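PDB 6H5L: C-type diheme-containing protein from Kuenenia stuttgartiensis, which binds two heme c groups covalently and probably passes electrons within a multiheme reductase complex of an anammox bacterium. Local coordinates for residues K130-K135 with K140-E145; K165-D168 with F174-G177; T181-R186 with Y210-V215. All coordinates share one frame; numbering follows the deposited sequence.

Contact 1: residues K130-K135 with K140-E145. With HEC (heme c), chain K.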
loop_
_atom_site.group_PDB
_atom_site.type_symbol
_atom_site.label_atom_id
_atom_site.label_comp_id
_atom_site.label_asym_id
_atom_site.label_seq_id
_atom_site.Cartn_x
_atom_site.Cartn_y
_atom_site.Cartn_z
ATOM N N LYS B 130 8.332 -31.726 -19.037
ATOM C CA LYS B 130 9.088 -32.908 -18.639
ATOM C C LYS B 130 10.266 -33.147 -19.577
ATOM O O LYS B 130 11.376 -33.447 -19.125
ATOM C CB LYS B 130 8.157 -34.119 -18.618
ATOM C CG LYS B 130 8.556 -35.224 -17.659
ATOM C CD LYS B 130 7.531 -36.345 -17.694
ATOM C CE LYS B 130 7.969 -37.540 -16.869
ATOM N NZ LYS B 130 7.091 -38.715 -17.127
ATOM N N ILE B 131 10.043 -33.013 -20.888
ATOM C CA ILE B 131 11.128 -33.171 -21.856
ATOM C C ILE B 131 12.171 -32.077 -21.667
ATOM O O ILE B 131 13.380 -32.338 -21.655
ATOM C CB ILE B 131 10.571 -33.168 -23.291
ATOM C CG1 ILE B 131 9.646 -34.367 -23.514
ATOM C CG2 ILE B 131 11.703 -33.149 -24.314
ATOM C CD1 ILE B 131 8.939 -34.341 -24.855
ATOM N N TYR B 132 11.710 -30.831 -21.522
ATOM C CA TYR B 132 12.618 -29.691 -21.435
ATOM C C TYR B 132 13.527 -29.787 -20.216
ATOM O O TYR B 132 14.692 -29.378 -20.269
ATOM C CB TYR B 132 11.804 -28.394 -21.402
ATOM C CG TYR B 132 12.613 -27.117 -21.301
ATOM C CD1 TYR B 132 13.027 -26.628 -20.067
ATOM C CD2 TYR B 132 12.937 -26.384 -22.435
ATOM C CE1 TYR B 132 13.757 -25.459 -19.967
ATOM C CE2 TYR B 132 13.667 -25.209 -22.345
ATOM C CZ TYR B 132 14.074 -24.753 -21.107
ATOM O OH TYR B 132 14.799 -23.587 -21.004
ATOM N N GLU B 133 13.018 -30.321 -19.107
ATOM C CA GLU B 133 13.738 -30.265 -17.840
ATOM C C GLU B 133 14.355 -31.590 -17.415
ATOM O O GLU B 133 15.355 -31.587 -16.689
ATOM C CB GLU B 133 12.812 -29.760 -16.726
ATOM C CG GLU B 133 13.057 -28.313 -16.322
ATOM C CD GLU B 133 11.775 -27.506 -16.216
ATOM O OE1 GLU B 133 11.671 -26.457 -16.888
ATOM O OE2 GLU B 133 10.867 -27.924 -15.464
ATOM N N GLU B 134 13.786 -32.722 -17.831
ATOM C CA GLU B 134 14.266 -34.031 -17.405
ATOM C C GLU B 134 14.861 -34.840 -18.552
ATOM O O GLU B 134 16.020 -35.263 -18.479
ATOM C CB GLU B 134 13.126 -34.821 -16.749
ATOM C CG GLU B 134 12.525 -34.164 -15.522
ATOM C CD GLU B 134 11.373 -34.968 -14.953
ATOM O OE1 GLU B 134 11.277 -36.171 -15.276
ATOM O OE2 GLU B 134 10.562 -34.399 -14.192
ATOM N N LYS B 135 14.093 -35.058 -19.621
ATOM C CA LYS B 135 14.507 -36.010 -20.649
ATOM C C LYS B 135 15.687 -35.491 -21.460
ATOM O O LYS B 135 16.565 -36.270 -21.846
ATOM C CB LYS B 135 13.325 -36.337 -21.564
ATOM C CG LYS B 135 13.578 -37.502 -22.508
ATOM C CD LYS B 135 12.278 -38.057 -23.056
ATOM C CE LYS B 135 12.501 -39.362 -23.800
ATOM N NZ LYS B 135 11.215 -40.048 -24.100
ATOM N N LYS B 140 20.181 -26.617 -19.328
ATOM C CA LYS B 140 21.638 -26.534 -19.321
ATOM C C LYS B 140 22.120 -25.265 -20.016
ATOM O O LYS B 140 22.839 -24.450 -19.428
ATOM C CB LYS B 140 22.232 -27.780 -19.984
ATOM C CG LYS B 140 22.180 -29.034 -19.121
ATOM C CD LYS B 140 23.153 -28.939 -17.955
ATOM C CE LYS B 140 23.080 -30.168 -17.066
ATOM N NZ LYS B 140 23.418 -31.406 -17.819
ATOM N N CYS B 141 21.718 -25.077 -21.273
ATOM C CA CYS B 141 22.074 -23.877 -22.022
ATOM C C CYS B 141 21.081 -22.738 -21.814
ATOM O O CYS B 141 21.490 -21.580 -21.682
ATOM C CB CYS B 141 22.175 -24.198 -23.516
ATOM S SG CYS B 141 23.443 -25.414 -23.975
ATOM N N HIS B 142 19.783 -23.041 -21.767
ATOM C CA HIS B 142 18.753 -22.010 -21.798
ATOM C C HIS B 142 18.244 -21.594 -20.425
ATOM O O HIS B 142 17.634 -20.526 -20.310
ATOM C CB HIS B 142 17.565 -22.476 -22.646
ATOM C CG HIS B 142 17.867 -22.570 -24.109
ATOM N ND1 HIS B 142 17.910 -21.465 -24.930
ATOM C CD2 HIS B 142 18.142 -23.636 -24.897
ATOM C CE1 HIS B 142 18.200 -21.844 -26.162
ATOM N NE2 HIS B 142 18.346 -23.158 -26.169
ATOM N N GLY B 143 18.469 -22.397 -19.390
ATOM C CA GLY B 143 17.979 -22.075 -18.067
ATOM C C GLY B 143 16.592 -22.629 -17.803
ATOM O O GLY B 143 15.879 -23.078 -18.702
ATOM N N VAL B 144 16.204 -22.589 -16.524
ATOM C CA VAL B 144 14.940 -23.189 -16.101
ATOM C C VAL B 144 13.756 -22.468 -16.736
ATOM O O VAL B 144 12.752 -23.095 -17.098
ATOM C CB VAL B 144 14.842 -23.203 -14.562
ATOM C CG1 VAL B 144 15.860 -24.171 -13.976
ATOM C CG2 VAL B 144 15.045 -21.805 -13.992
ATOM N N GLU B 145 13.852 -21.150 -16.891
ATOM C CA GLU B 145 12.783 -20.346 -17.466
ATOM C C GLU B 145 13.030 -19.983 -18.925
ATOM O O GLU B 145 12.197 -19.300 -19.530
ATOM C CB GLU B 145 12.591 -19.065 -16.648
ATOM C CG GLU B 145 12.011 -19.275 -15.256
ATOM C CD GLU B 145 10.497 -19.375 -15.261
ATOM O OE1 GLU B 145 9.969 -20.507 -15.198
ATOM O OE2 GLU B 145 9.833 -18.319 -15.335
HETATM FE FE HEC K . 18.564 -24.421 -27.703
HETATM C CHA HEC K . 18.464 -21.874 -30.003
HETATM C CHB HEC K . 15.129 -24.432 -27.588
HETATM C CHC HEC K . 18.630 -27.199 -25.686
HETATM C CHD HEC K . 21.917 -23.963 -27.211
HETATM N NA HEC K . 17.065 -23.385 -28.672
HETATM C C1A HEC K . 17.253 -22.291 -29.494
HETATM C C2A HEC K . 15.959 -21.675 -29.726
HETATM C C3A HEC K . 15.040 -22.380 -29.055
HETATM C C4A HEC K . 15.717 -23.471 -28.380
HETATM C CMA HEC K . 13.522 -22.097 -29.002
HETATM C CAA HEC K . 15.703 -20.417 -30.589
HETATM C CBA HEC K . 15.102 -20.812 -31.937
HETATM C CGA HEC K . 14.900 -19.577 -32.778
HETATM O O1A HEC K . 15.349 -18.481 -32.353
HETATM O O2A HEC K . 14.294 -19.687 -33.874
HETATM N NB HEC K . 17.141 -25.558 -26.735
HETATM C C1B HEC K . 15.783 -25.478 -26.970
HETATM C C2B HEC K . 15.165 -26.688 -26.468
HETATM C C3B HEC K . 16.129 -27.457 -25.937
HETATM C C4B HEC K . 17.391 -26.759 -26.098
HETATM C CMB HEC K . 13.648 -26.976 -26.530
HETATM C CAB HEC K . 15.975 -28.840 -25.261
HETATM C CBB HEC K . 15.406 -29.910 -26.219
HETATM N NC HEC K . 19.997 -25.376 -26.609
HETATM C C1C HEC K . 19.830 -26.556 -25.907
HETATM C C2C HEC K . 21.145 -27.065 -25.567
HETATM C C3C HEC K . 22.036 -26.110 -25.870
HETATM C C4C HEC K . 21.344 -25.068 -26.613
HETATM C CMC HEC K . 21.386 -28.272 -24.628
HETATM C CAC HEC K . 23.563 -26.164 -25.614
HETATM C CBC HEC K . 24.218 -27.271 -26.467
HETATM N ND HEC K . 19.974 -23.101 -28.479
HETATM C C1D HEC K . 21.328 -23.136 -28.150
HETATM C C2D HEC K . 22.019 -22.154 -28.957
HETATM C C3D HEC K . 20.939 -21.499 -29.832
HETATM C C4D HEC K . 19.703 -22.152 -29.463
HETATM C CMD HEC K . 23.528 -21.834 -28.943
HETATM C CAD HEC K . 21.126 -20.382 -30.883
HETATM C CBD HEC K . 21.148 -19.023 -30.189
HETATM C CGD HEC K . 21.474 -17.940 -31.184
HETATM O O1D HEC K . 21.473 -18.224 -32.411
HETATM O O2D HEC K . 21.740 -16.788 -30.750
#

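Contact 2: residues K165-D168 with F174-G177. With HEC (heme c), chain K.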
loop_
_atom_site.group_PDB
_atom_site.type_symbol
_atom_site.label_atom_id
_atom_site.label_comp_id
_atom_site.label_asym_id
_atom_site.label_seq_id
_atom_site.Cartn_x
_atom_site.Cartn_y
_atom_site.Cartn_z
ATOM N N LYS B 165 26.014 -17.325 -26.953
ATOM C CA LYS B 165 25.281 -17.518 -25.711
ATOM C C LYS B 165 23.792 -17.434 -26.011
ATOM O O LYS B 165 23.341 -16.412 -26.547
ATOM C CB LYS B 165 25.679 -16.465 -24.694
ATOM C CG LYS B 165 25.014 -16.598 -23.342
ATOM C CD LYS B 165 25.622 -15.619 -22.346
ATOM C CE LYS B 165 24.881 -15.628 -21.012
ATOM N NZ LYS B 165 23.486 -15.100 -21.099
ATOM N N PRO B 166 23.006 -18.471 -25.719
ATOM C CA PRO B 166 21.595 -18.475 -26.139
ATOM C C PRO B 166 20.846 -17.270 -25.593
ATOM O O PRO B 166 20.765 -17.060 -24.381
ATOM C CB PRO B 166 21.060 -19.791 -25.565
ATOM C CG PRO B 166 22.012 -20.144 -24.469
ATOM C CD PRO B 166 23.350 -19.654 -24.912
ATOM N N PHE B 167 20.307 -16.469 -26.508
ATOM C CA PHE B 167 19.585 -15.269 -26.124
ATOM C C PHE B 167 18.347 -15.625 -25.307
ATOM O O PHE B 167 17.793 -16.725 -25.404
ATOM C CB PHE B 167 19.184 -14.463 -27.361
ATOM C CG PHE B 167 18.194 -15.165 -28.251
ATOM C CD1 PHE B 167 18.626 -16.009 -29.261
ATOM C CD2 PHE B 167 16.831 -14.977 -28.079
ATOM C CE1 PHE B 167 17.717 -16.657 -30.078
ATOM C CE2 PHE B 167 15.918 -15.622 -28.893
ATOM C CZ PHE B 167 16.361 -16.462 -29.894
ATOM N N ASP B 168 17.918 -14.672 -24.487
ATOM C CA ASP B 168 16.679 -14.807 -23.731
ATOM C C ASP B 168 15.505 -14.818 -24.704
ATOM O O ASP B 168 15.210 -13.799 -25.337
ATOM C CB ASP B 168 16.557 -13.659 -22.733
ATOM C CG ASP B 168 15.280 -13.720 -21.921
ATOM O OD1 ASP B 168 14.656 -14.800 -21.869
ATOM O OD2 ASP B 168 14.899 -12.686 -21.336
ATOM N N PHE B 174 11.883 -14.983 -31.468
ATOM C CA PHE B 174 12.746 -16.049 -31.947
ATOM C C PHE B 174 13.380 -15.651 -33.274
ATOM O O PHE B 174 12.779 -14.943 -34.087
ATOM C CB PHE B 174 11.958 -17.349 -32.105
ATOM C CG PHE B 174 11.253 -17.786 -30.852
ATOM C CD1 PHE B 174 11.913 -18.538 -29.894
ATOM C CD2 PHE B 174 9.931 -17.441 -30.630
ATOM C CE1 PHE B 174 11.265 -18.941 -28.740
ATOM C CE2 PHE B 174 9.277 -17.840 -29.478
ATOM C CZ PHE B 174 9.945 -18.591 -28.531
ATOM N N LYS B 175 14.615 -16.113 -33.485
ATOM C CA LYS B 175 15.371 -15.693 -34.660
ATOM C C LYS B 175 14.769 -16.249 -35.944
ATOM O O LYS B 175 14.769 -15.572 -36.980
ATOM C CB LYS B 175 16.833 -16.115 -34.518
ATOM C CG LYS B 175 17.588 -15.368 -33.432
ATOM C CD LYS B 175 19.090 -15.502 -33.610
ATOM C CE LYS B 175 19.839 -14.694 -32.564
ATOM N NZ LYS B 175 21.301 -14.672 -32.836
ATOM N N GLY B 176 14.250 -17.474 -35.901
ATOM C CA GLY B 176 13.633 -18.082 -37.059
ATOM C C GLY B 176 12.165 -17.781 -37.252
ATOM O O GLY B 176 11.583 -18.204 -38.256
ATOM N N GLY B 177 11.547 -17.056 -36.327
ATOM C CA GLY B 177 10.125 -16.763 -36.386
ATOM C C GLY B 177 9.451 -17.202 -35.100
ATOM O O GLY B 177 9.840 -18.189 -34.472
HETATM FE FE HEC K . 18.564 -24.421 -27.703
HETATM C CHA HEC K . 18.464 -21.874 -30.003
HETATM C CHB HEC K . 15.129 -24.432 -27.588
HETATM C CHC HEC K . 18.630 -27.199 -25.686
HETATM C CHD HEC K . 21.917 -23.963 -27.211
HETATM N NA HEC K . 17.065 -23.385 -28.672
HETATM C C1A HEC K . 17.253 -22.291 -29.494
HETATM C C2A HEC K . 15.959 -21.675 -29.726
HETATM C C3A HEC K . 15.040 -22.380 -29.055
HETATM C C4A HEC K . 15.717 -23.471 -28.380
HETATM C CMA HEC K . 13.522 -22.097 -29.002
HETATM C CAA HEC K . 15.703 -20.417 -30.589
HETATM C CBA HEC K . 15.102 -20.812 -31.937
HETATM C CGA HEC K . 14.900 -19.577 -32.778
HETATM O O1A HEC K . 15.349 -18.481 -32.353
HETATM O O2A HEC K . 14.294 -19.687 -33.874
HETATM N NB HEC K . 17.141 -25.558 -26.735
HETATM C C1B HEC K . 15.783 -25.478 -26.970
HETATM C C2B HEC K . 15.165 -26.688 -26.468
HETATM C C3B HEC K . 16.129 -27.457 -25.937
HETATM C C4B HEC K . 17.391 -26.759 -26.098
HETATM C CMB HEC K . 13.648 -26.976 -26.530
HETATM C CAB HEC K . 15.975 -28.840 -25.261
HETATM C CBB HEC K . 15.406 -29.910 -26.219
HETATM N NC HEC K . 19.997 -25.376 -26.609
HETATM C C1C HEC K . 19.830 -26.556 -25.907
HETATM C C2C HEC K . 21.145 -27.065 -25.567
HETATM C C3C HEC K . 22.036 -26.110 -25.870
HETATM C C4C HEC K . 21.344 -25.068 -26.613
HETATM C CMC HEC K . 21.386 -28.272 -24.628
HETATM C CAC HEC K . 23.563 -26.164 -25.614
HETATM C CBC HEC K . 24.218 -27.271 -26.467
HETATM N ND HEC K . 19.974 -23.101 -28.479
HETATM C C1D HEC K . 21.328 -23.136 -28.150
HETATM C C2D HEC K . 22.019 -22.154 -28.957
HETATM C C3D HEC K . 20.939 -21.499 -29.832
HETATM C C4D HEC K . 19.703 -22.152 -29.463
HETATM C CMD HEC K . 23.528 -21.834 -28.943
HETATM C CAD HEC K . 21.126 -20.382 -30.883
HETATM C CBD HEC K . 21.148 -19.023 -30.189
HETATM C CGD HEC K . 21.474 -17.940 -31.184
HETATM O O1D HEC K . 21.473 -18.224 -32.411
HETATM O O2D HEC K . 21.740 -16.788 -30.750
#

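Contact 3: residues T181-R186 with Y210-V215. With HEC (heme c), chain K.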
loop_
_atom_site.group_PDB
_atom_site.type_symbol
_atom_site.label_atom_id
_atom_site.label_comp_id
_atom_site.label_asym_id
_atom_site.label_seq_id
_atom_site.Cartn_x
_atom_site.Cartn_y
_atom_site.Cartn_z
ATOM N N THR B 181 4.600 -23.130 -35.681
ATOM C CA THR B 181 5.210 -23.920 -36.748
ATOM C C THR B 181 6.698 -23.616 -36.871
ATOM O O THR B 181 7.504 -24.519 -37.120
ATOM C CB THR B 181 4.495 -23.653 -38.075
ATOM O OG1 THR B 181 3.108 -23.998 -37.954
ATOM C CG2 THR B 181 5.123 -24.467 -39.202
ATOM N N ASP B 182 7.079 -22.348 -36.691
ATOM C CA ASP B 182 8.485 -21.967 -36.786
ATOM C C ASP B 182 9.309 -22.636 -35.693
ATOM O O ASP B 182 10.384 -23.187 -35.959
ATOM C CB ASP B 182 8.619 -20.445 -36.709
ATOM C CG ASP B 182 7.988 -19.744 -37.894
ATOM O OD1 ASP B 182 7.666 -20.427 -38.889
ATOM O OD2 ASP B 182 7.806 -18.510 -37.826
ATOM N N VAL B 183 8.817 -22.599 -34.454
ATOM C CA VAL B 183 9.549 -23.208 -33.347
ATOM C C VAL B 183 9.596 -24.722 -33.506
ATOM O O VAL B 183 10.616 -25.359 -33.219
ATOM C CB VAL B 183 8.926 -22.789 -32.002
ATOM C CG1 VAL B 183 9.593 -23.524 -30.851
ATOM C CG2 VAL B 183 9.047 -21.286 -31.813
ATOM N N TYR B 184 8.496 -25.324 -33.968
ATOM C CA TYR B 184 8.503 -26.756 -34.245
ATOM C C TYR B 184 9.513 -27.100 -35.333
ATOM O O TYR B 184 10.159 -28.154 -35.279
ATOM C CB TYR B 184 7.101 -27.221 -34.646
ATOM C CG TYR B 184 7.051 -28.631 -35.198
ATOM C CD1 TYR B 184 6.965 -29.728 -34.350
ATOM C CD2 TYR B 184 7.085 -28.863 -36.568
ATOM C CE1 TYR B 184 6.919 -31.016 -34.851
ATOM C CE2 TYR B 184 7.040 -30.147 -37.077
ATOM C CZ TYR B 184 6.957 -31.219 -36.214
ATOM O OH TYR B 184 6.910 -32.500 -36.713
ATOM N N LEU B 185 9.653 -26.227 -36.333
ATOM C CA LEU B 185 10.626 -26.465 -37.395
ATOM C C LEU B 185 12.047 -26.495 -36.848
ATOM O O LEU B 185 12.854 -27.345 -37.246
ATOM C CB LEU B 185 10.494 -25.395 -38.479
ATOM C CG LEU B 185 9.521 -25.685 -39.623
ATOM C CD1 LEU B 185 9.353 -24.458 -40.503
ATOM C CD2 LEU B 185 10.007 -26.871 -40.444
ATOM N N ARG B 186 12.372 -25.574 -35.935
ATOM C CA ARG B 186 13.717 -25.527 -35.369
ATOM C C ARG B 186 14.063 -26.828 -34.657
ATOM O O ARG B 186 15.177 -27.346 -34.799
ATOM C CB ARG B 186 13.842 -24.345 -34.407
ATOM C CG ARG B 186 13.485 -22.991 -35.006
ATOM C CD ARG B 186 14.505 -22.518 -36.032
ATOM N NE ARG B 186 14.231 -23.030 -37.371
ATOM C CZ ARG B 186 13.369 -22.477 -38.218
ATOM N NH1 ARG B 186 12.689 -21.394 -37.862
ATOM N NH2 ARG B 186 13.184 -23.008 -39.418
ATOM N N TYR B 210 4.560 -31.115 -28.225
ATOM C CA TYR B 210 4.531 -30.950 -26.773
ATOM C C TYR B 210 5.622 -29.988 -26.324
ATOM O O TYR B 210 5.371 -29.055 -25.551
ATOM C CB TYR B 210 4.715 -32.298 -26.068
ATOM C CG TYR B 210 3.745 -33.401 -26.438
ATOM C CD1 TYR B 210 2.515 -33.121 -27.022
ATOM C CD2 TYR B 210 4.062 -34.730 -26.186
ATOM C CE1 TYR B 210 1.635 -34.139 -27.353
ATOM C CE2 TYR B 210 3.192 -35.750 -26.513
ATOM C CZ TYR B 210 1.980 -35.449 -27.095
ATOM O OH TYR B 210 1.110 -36.464 -27.421
ATOM N N LEU B 211 6.847 -30.214 -26.802
ATOM C CA LEU B 211 7.968 -29.352 -26.441
ATOM C C LEU B 211 7.748 -27.928 -26.930
ATOM O O LEU B 211 8.041 -26.965 -26.213
ATOM C CB LEU B 211 9.261 -29.925 -27.017
ATOM C CG LEU B 211 10.569 -29.183 -26.756
ATOM C CD1 LEU B 211 10.896 -29.175 -25.272
ATOM C CD2 LEU B 211 11.692 -29.826 -27.554
ATOM N N THR B 212 7.238 -27.774 -28.154
ATOM C CA THR B 212 6.942 -26.442 -28.672
ATOM C C THR B 212 5.935 -25.719 -27.786
ATOM O O THR B 212 6.105 -24.533 -27.481
ATOM C CB THR B 212 6.417 -26.537 -30.105
ATOM O OG1 THR B 212 7.457 -27.013 -30.968
ATOM C CG2 THR B 212 5.936 -25.185 -30.593
ATOM N N HIS B 213 4.884 -26.422 -27.356
ATOM C CA HIS B 213 3.859 -25.794 -26.528
ATOM C C HIS B 213 4.437 -25.289 -25.212
ATOM O O HIS B 213 4.053 -24.217 -24.729
ATOM C CB HIS B 213 2.715 -26.776 -26.272
ATOM C CG HIS B 213 1.940 -27.131 -27.503
ATOM N ND1 HIS B 213 1.090 -28.215 -27.560
ATOM C CD2 HIS B 213 1.885 -26.545 -28.723
ATOM C CE1 HIS B 213 0.546 -28.282 -28.763
ATOM N NE2 HIS B 213 1.011 -27.280 -29.487
ATOM N N TYR B 214 5.360 -26.046 -24.614
ATOM C CA TYR B 214 5.964 -25.597 -23.363
ATOM C C TYR B 214 6.915 -24.429 -23.593
ATOM O O TYR B 214 7.016 -23.529 -22.750
ATOM C CB TYR B 214 6.699 -26.745 -22.674
ATOM C CG TYR B 214 7.437 -26.295 -21.435
ATOM C CD1 TYR B 214 6.748 -25.977 -20.271
ATOM C CD2 TYR B 214 8.821 -26.171 -21.433
ATOM C CE1 TYR B 214 7.418 -25.555 -19.136
ATOM C CE2 TYR B 214 9.498 -25.752 -20.304
ATOM C CZ TYR B 214 8.793 -25.447 -19.159
ATOM O OH TYR B 214 9.468 -25.030 -18.035
ATOM N N VAL B 215 7.635 -24.433 -24.716
ATOM C CA VAL B 215 8.528 -23.318 -25.024
ATOM C C VAL B 215 7.731 -22.033 -25.207
ATOM O O VAL B 215 8.118 -20.969 -24.709
ATOM C CB VAL B 215 9.382 -23.640 -26.265
ATOM C CG1 VAL B 215 10.145 -22.404 -26.719
ATOM C CG2 VAL B 215 10.345 -24.776 -25.966
HETATM FE FE HEC K . 18.564 -24.421 -27.703
HETATM C CHA HEC K . 18.464 -21.874 -30.003
HETATM C CHB HEC K . 15.129 -24.432 -27.588
HETATM C CHC HEC K . 18.630 -27.199 -25.686
HETATM C CHD HEC K . 21.917 -23.963 -27.211
HETATM N NA HEC K . 17.065 -23.385 -28.672
HETATM C C1A HEC K . 17.253 -22.291 -29.494
HETATM C C2A HEC K . 15.959 -21.675 -29.726
HETATM C C3A HEC K . 15.040 -22.380 -29.055
HETATM C C4A HEC K . 15.717 -23.471 -28.380
HETATM C CMA HEC K . 13.522 -22.097 -29.002
HETATM C CAA HEC K . 15.703 -20.417 -30.589
HETATM C CBA HEC K . 15.102 -20.812 -31.937
HETATM C CGA HEC K . 14.900 -19.577 -32.778
HETATM O O1A HEC K . 15.349 -18.481 -32.353
HETATM O O2A HEC K . 14.294 -19.687 -33.874
HETATM N NB HEC K . 17.141 -25.558 -26.735
HETATM C C1B HEC K . 15.783 -25.478 -26.970
HETATM C C2B HEC K . 15.165 -26.688 -26.468
HETATM C C3B HEC K . 16.129 -27.457 -25.937
HETATM C C4B HEC K . 17.391 -26.759 -26.098
HETATM C CMB HEC K . 13.648 -26.976 -26.530
HETATM C CAB HEC K . 15.975 -28.840 -25.261
HETATM C CBB HEC K . 15.406 -29.910 -26.219
HETATM N NC HEC K . 19.997 -25.376 -26.609
HETATM C C1C HEC K . 19.830 -26.556 -25.907
HETATM C C2C HEC K . 21.145 -27.065 -25.567
HETATM C C3C HEC K . 22.036 -26.110 -25.870
HETATM C C4C HEC K . 21.344 -25.068 -26.613
HETATM C CMC HEC K . 21.386 -28.272 -24.628
HETATM C CAC HEC K . 23.563 -26.164 -25.614
HETATM C CBC HEC K . 24.218 -27.271 -26.467
HETATM N ND HEC K . 19.974 -23.101 -28.479
HETATM C C1D HEC K . 21.328 -23.136 -28.150
HETATM C C2D HEC K . 22.019 -22.154 -28.957
HETATM C C3D HEC K . 20.939 -21.499 -29.832
HETATM C C4D HEC K . 19.703 -22.152 -29.463
HETATM C CMD HEC K . 23.528 -21.834 -28.943
HETATM C CAD HEC K . 21.126 -20.382 -30.883
HETATM C CBD HEC K . 21.148 -19.023 -30.189
HETATM C CGD HEC K . 21.474 -17.940 -31.184
HETATM O O1D HEC K . 21.473 -18.224 -32.411
HETATM O O2D HEC K . 21.740 -16.788 -30.750
#

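Contact 1: residues K130-K135 with K140-E145
The ring of Tyr132 meets segment 140-145 with its rim: Gly143 O lies in the ring plane at the hydroxyl end, and the heme methyl CMB sits near that plane on the other flank. The ring of Tyr214, from helix 205-217, packs against it with the planes steeply inclined. The His142 imidazole has the heme meso carbon CHA in its plane, at the edge, and the side chains of Tyr132 and His142 cross at about a right angle. With CG anti to the backbone N (chi1 180°), the tyrosine reaches off helix 122-135 to the turn that follows the heme-binding residues. There Tyr132 OH donates a hydrogen bond to Gly143 O, 2.6 Å away, nearly along the C=O axis (164°); the same hydroxyl oxygen lies 3.4 Å from His142 CB. A tyrosine suits this place because its ring fills buried space beside the heme while its hydroxyl pairs with a backbone oxygen. Cys138 to His142 form the CXXCH motif of c-type cytochromes, in which Cys141 SG is bonded covalently to heme CAC at 1.8 Å. His142 NE2 binds heme FE at 2.0 Å, with Met196 SD as the second axial ligand. Just past the motif, Gly143 turns the chain out of helix with positive phi (90°), where a CB would jam against the preceding carbonyl oxygen. Next along, Val144 O lies 3.5 Å from Glu133 OE1, two oxygens with no bond between them; the carboxylate instead has a weak hydrogen bond with Tyr214 OH.

Contact 2: residues K165-D168 with F174-G177
Phe167 and Phe174, whose CA atoms lie 9.0 Å apart, bring the backbones of two irregular loop segments nearest, with no backbone hydrogen bond joining them. Side chains and both heme propionates occupy the space between. Phe167 CE1 packs on Lys175 CG at 3.6 Å, the ring and the lysine chain running alongside each other and pointing opposite ways, and Phe167 CZ reaches the CA of Phe174. A flat phenylalanine suits this site: it rests against the aliphatic lysine chain while offering its C-H edge to a carboxylate, Phe167 CZ lying 3.3 Å from heme O1A in the ring plane. In this cytochrome c domain the loop between helices 139-142 and 180-189 thus wraps the propionate edge of the heme. Lys175 N donates to heme O1A (2.7 Å) and Gly176 N to O2A (3.0 Å), so successive amides hold both oxygens of one propionate. Glycine suits the second position, since a CB would crowd O2A. Extended beyond CG, the Lys175 chain carries NZ to heme O2D of the other propionate, 3.0 Å away, and the same amine hydrogen-bonds a propionate of a second heme. Its positive charge probably offsets part of the negative charge there. Phe174 CE1 adds an apolar contact with heme CMA.

Contact 3: residues T181-R186 with Y210-V215
Val183 opens the contact from helix 180-189, pointing toward segment 210-215; the axes of the two short segments approach to 9.3 Å and cross at 123°. Its CG1, anti to the backbone N (chi1 174°), lies 4.0 Å from Thr212 CG2 and also approaches Val215 CG1. Branched, compact valine and threonine suit such a crossing, for they fill it without long chains holding the helices apart. One residue on, Tyr184 brings its backbone to the same threonine, with CA 3.4 Å from Thr212 OG1. That hydroxyl is hydrogen-bonded to Arg208 O of its own helix, which lets a polar atom sit in this buried seam. The Tyr184 ring leads away from segment 210-215 to stack on Trp209, while its OH is hydrogen-bonded to Arg208 NH2. At the end of the segment, Arg186 lays its CG and CD beside the propionate, CD 3.6 Å from heme O2A. The chain bends at chi2 and chi3 to bring one guanidinium face against Asp182 O, which sits toward the rim of the group, and NH2 makes a weak hydrogen bond to Arg52 O. The second helix faces the heme as well. The branched end of Leu211 covers methyl CMB, CD2 at 3.6 Å and CD1 at 3.7 Å, and Val215 CG2 reaches the same methyl at 4.0 Å. Replacing Leu211 by an alanine would probably open a gap beside CMB and leave that heme edge with less apolar cover. Phe187 packs against Leu211, Thr212 and Val215, extending the apolar seam. The last modelled helix, 205-217, packing on both 180-189 and 122-135 beside a His/Met-ligated heme is consistent with a class I cytochrome c fold, in which the N- and C-terminal helices pack together.

Overall arrangement
The three contacts follow one another along the chain, all inside the second cytochrome c domain, and all reach the same heme. Their centres lie about 16 Å (contacts 1 and 2), 14 Å (1 and 3) and 13 Å (2 and 3) apart. Contact 1 supplies one of the two thioether bonds and one of the two axial ligands, contact 2 holds the propionates, and contact 3 lines the methyl-bearing edge and reaches the propionate side through Arg186. Helix 205-217 packs on helix 122-135 of contact 1, Leu211 on Tyr132, and on helix 180-189 within contact 3. Pro166 touches His142, and Phe174 meets Val183. The propionates are directed toward a second heme, consistent with electron transfer between them.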